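Side-chain contact in putative iron-regulated protein A (Parabacteroides distasonis ATCC 8503, PDB 4ECG), which is a putative iron-regulated, imelysin-like protein of the M75 peptidase family that binds calcium and may be a metalloendopeptidase: residues E152-L157 / L174-L179. Sequence-based numbering, arbitrary orientation.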
loop_
_atom_site.group_PDB
_atom_site.type_symbol
_atom_site.label_atom_id
_atom_site.label_comp_id
_atom_site.label_asym_id
_atom_site.label_seq_id
_atom_site.Cartn_x
_atom_site.Cartn_y
_atom_site.Cartn_z
ATOM N N GLU A 152 14.318 -5.794 2.779
ATOM C CA GLU A 152 13.851 -6.194 4.111
ATOM C C GLU A 152 14.552 -7.437 4.555
ATOM O O GLU A 152 15.016 -7.534 5.710
ATOM C CB GLU A 152 12.332 -6.473 4.061
ATOM C CG GLU A 152 11.638 -6.591 5.414
ATOM C CD GLU A 152 10.251 -7.221 5.363
ATOM O OE1 GLU A 152 9.764 -7.659 4.260
ATOM O OE2 GLU A 152 9.679 -7.306 6.464
ATOM N N LYS A 153 14.611 -8.403 3.632
ATOM C CA LYS A 153 15.116 -9.727 3.937
ATOM C C LYS A 153 16.587 -9.638 4.297
ATOM O O LYS A 153 17.033 -10.404 5.119
ATOM C CB LYS A 153 14.955 -10.733 2.766
ATOM C CG LYS A 153 15.115 -12.183 3.249
ATOM C CD LYS A 153 14.978 -13.243 2.133
ATOM C CE LYS A 153 15.107 -14.696 2.630
ATOM N NZ LYS A 153 16.480 -15.069 3.109
HETATM N N MSE A 154 17.296 -8.683 3.703
HETATM C CA MSE A 154 18.717 -8.449 3.949
HETATM C C MSE A 154 18.991 -7.520 5.139
HETATM O O MSE A 154 20.085 -7.558 5.670
HETATM C CB MSE A 154 19.376 -7.861 2.702
HETATM C CG MSE A 154 19.298 -8.742 1.468
HETATM SE SE MSE A 154 19.873 -7.869 -0.198
HETATM C CE MSE A 154 19.762 -9.449 -1.275
ATOM N N LEU A 155 18.034 -6.679 5.535
ATOM C CA LEU A 155 18.258 -5.724 6.627
ATOM C C LEU A 155 17.834 -6.241 8.026
ATOM O O LEU A 155 18.328 -5.775 9.058
ATOM C CB LEU A 155 17.494 -4.433 6.332
ATOM C CG LEU A 155 18.044 -3.570 5.229
ATOM C CD1 LEU A 155 17.044 -2.443 4.943
ATOM C CD2 LEU A 155 19.431 -3.023 5.577
ATOM N N PHE A 156 16.915 -7.184 8.023
ATOM C CA PHE A 156 16.147 -7.579 9.183
ATOM C C PHE A 156 16.207 -9.100 9.413
ATOM O O PHE A 156 16.263 -9.877 8.477
ATOM C CB PHE A 156 14.646 -7.216 8.999
ATOM C CG PHE A 156 14.337 -5.759 9.056
ATOM C CD1 PHE A 156 14.181 -5.102 10.299
ATOM C CD2 PHE A 156 14.132 -5.030 7.908
ATOM C CE1 PHE A 156 13.870 -3.762 10.356
ATOM C CE2 PHE A 156 13.807 -3.677 7.968
ATOM C CZ PHE A 156 13.700 -3.048 9.185
ATOM N N LEU A 157 16.148 -9.514 10.667
ATOM C CA LEU A 157 15.953 -10.923 10.990
ATOM C C LEU A 157 14.935 -11.034 12.119
ATOM O O LEU A 157 15.116 -10.502 13.238
ATOM C CB LEU A 157 17.268 -11.570 11.390
ATOM C CG LEU A 157 17.276 -13.076 11.644
ATOM C CD1 LEU A 157 16.861 -13.811 10.364
ATOM C CD2 LEU A 157 18.683 -13.486 12.115
ATOM N N LEU A 174 25.766 -7.180 -0.348
ATOM C CA LEU A 174 25.797 -5.746 -0.071
ATOM C C LEU A 174 25.576 -4.952 -1.344
ATOM O O LEU A 174 24.799 -3.987 -1.372
ATOM C CB LEU A 174 27.129 -5.321 0.565
ATOM C CG LEU A 174 27.222 -5.717 2.058
ATOM C CD1 LEU A 174 28.674 -5.695 2.491
ATOM C CD2 LEU A 174 26.363 -4.836 2.976
ATOM N N GLU A 175 26.263 -5.332 -2.403
ATOM C CA GLU A 175 26.032 -4.660 -3.659
ATOM C C GLU A 175 24.555 -4.879 -4.132
ATOM O O GLU A 175 23.903 -3.980 -4.701
ATOM C CB GLU A 175 27.061 -5.126 -4.688
ATOM C CG GLU A 175 26.957 -4.359 -5.989
ATOM C CD GLU A 175 27.247 -2.839 -5.879
ATOM O OE1 GLU A 175 28.011 -2.425 -4.927
ATOM O OE2 GLU A 175 26.715 -2.075 -6.773
ATOM N N TYR A 176 24.012 -6.066 -3.846
ATOM C CA TYR A 176 22.644 -6.392 -4.218
ATOM C C TYR A 176 21.715 -5.397 -3.511
ATOM O O TYR A 176 20.946 -4.714 -4.147
ATOM C CB TYR A 176 22.404 -7.869 -3.842
ATOM C CG TYR A 176 21.186 -8.557 -4.452
ATOM C CD1 TYR A 176 20.009 -7.858 -4.789
ATOM C CD2 TYR A 176 21.189 -9.924 -4.649
ATOM C CE1 TYR A 176 18.884 -8.508 -5.266
ATOM C CE2 TYR A 176 20.074 -10.556 -5.155
ATOM C CZ TYR A 176 18.939 -9.849 -5.479
ATOM O OH TYR A 176 17.879 -10.534 -6.029
ATOM N N LEU A 177 21.873 -5.266 -2.193
ATOM C CA LEU A 177 21.135 -4.328 -1.350
ATOM C C LEU A 177 21.195 -2.891 -1.893
ATOM O O LEU A 177 20.182 -2.178 -1.880
ATOM C CB LEU A 177 21.647 -4.370 0.094
ATOM C CG LEU A 177 21.031 -3.383 1.126
ATOM C CD1 LEU A 177 19.495 -3.570 1.206
ATOM C CD2 LEU A 177 21.706 -3.441 2.530
ATOM N N LYS A 178 22.358 -2.462 -2.344
ATOM C CA LYS A 178 22.524 -1.130 -2.932
ATOM C C LYS A 178 21.703 -1.022 -4.217
ATOM O O LYS A 178 20.985 -0.038 -4.412
ATOM C CB LYS A 178 23.985 -0.872 -3.262
ATOM C CG LYS A 178 24.348 0.555 -3.666
ATOM C CD LYS A 178 25.714 0.665 -4.341
ATOM C CE LYS A 178 26.855 1.137 -3.437
ATOM N NZ LYS A 178 28.210 0.967 -4.114
ATOM N N LEU A 179 21.763 -2.046 -5.072
ATOM C CA LEU A 179 21.068 -1.980 -6.362
ATOM C C LEU A 179 19.542 -1.975 -6.206
ATOM O O LEU A 179 18.849 -1.216 -6.872
ATOM C CB LEU A 179 21.527 -3.101 -7.297
ATOM C CG LEU A 179 22.954 -2.916 -7.797
ATOM C CD1 LEU A 179 23.441 -4.245 -8.333
ATOM C CD2 LEU A 179 22.991 -1.813 -8.859
#
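Met154, a selenomethionine in this crystal, and Tyr176 illustrate how a flexible selenoether chain and a flat ring can join two helical segments through apolar contact alone. The methyl CE of Met154 sits over one face of the Tyr176 ring, 16° off the normal and displaced toward the rim, in a CH-pi contact whose shortest approach is 3.6 Å from CE to CG. Its SE lies obliquely above the same ring, 5.0 Å from the centroid. The chain of Met154 is extended beyond CG (chi2 170°, chi3 174°), which carries the methyl across to the ring, and the two side chains cross at about a right angle.

Apolar packing widens the junction. Met154 SE also rests 3.9 Å from Leu177 CB, close against the backbone of that helix, while the methyl CD2 of Leu155 meets CD2 of Leu177 at 3.8 Å. Tyr176 further packs on Ile118, Ile121 and Ile122 of helix 115-124, and its OH is hydrogen-bonded to Leu145 O. A serine in place of Tyr176 would probably leave the Met154 methyl without the aromatic face it rests on, its end less firmly placed, and Leu145 O without its phenolic partner. This buried Met-aromatic contact ties the last turn of helix 147-155, just before the short strand 156-157, to the long helix 171-196 in the largely helical imelysin fold.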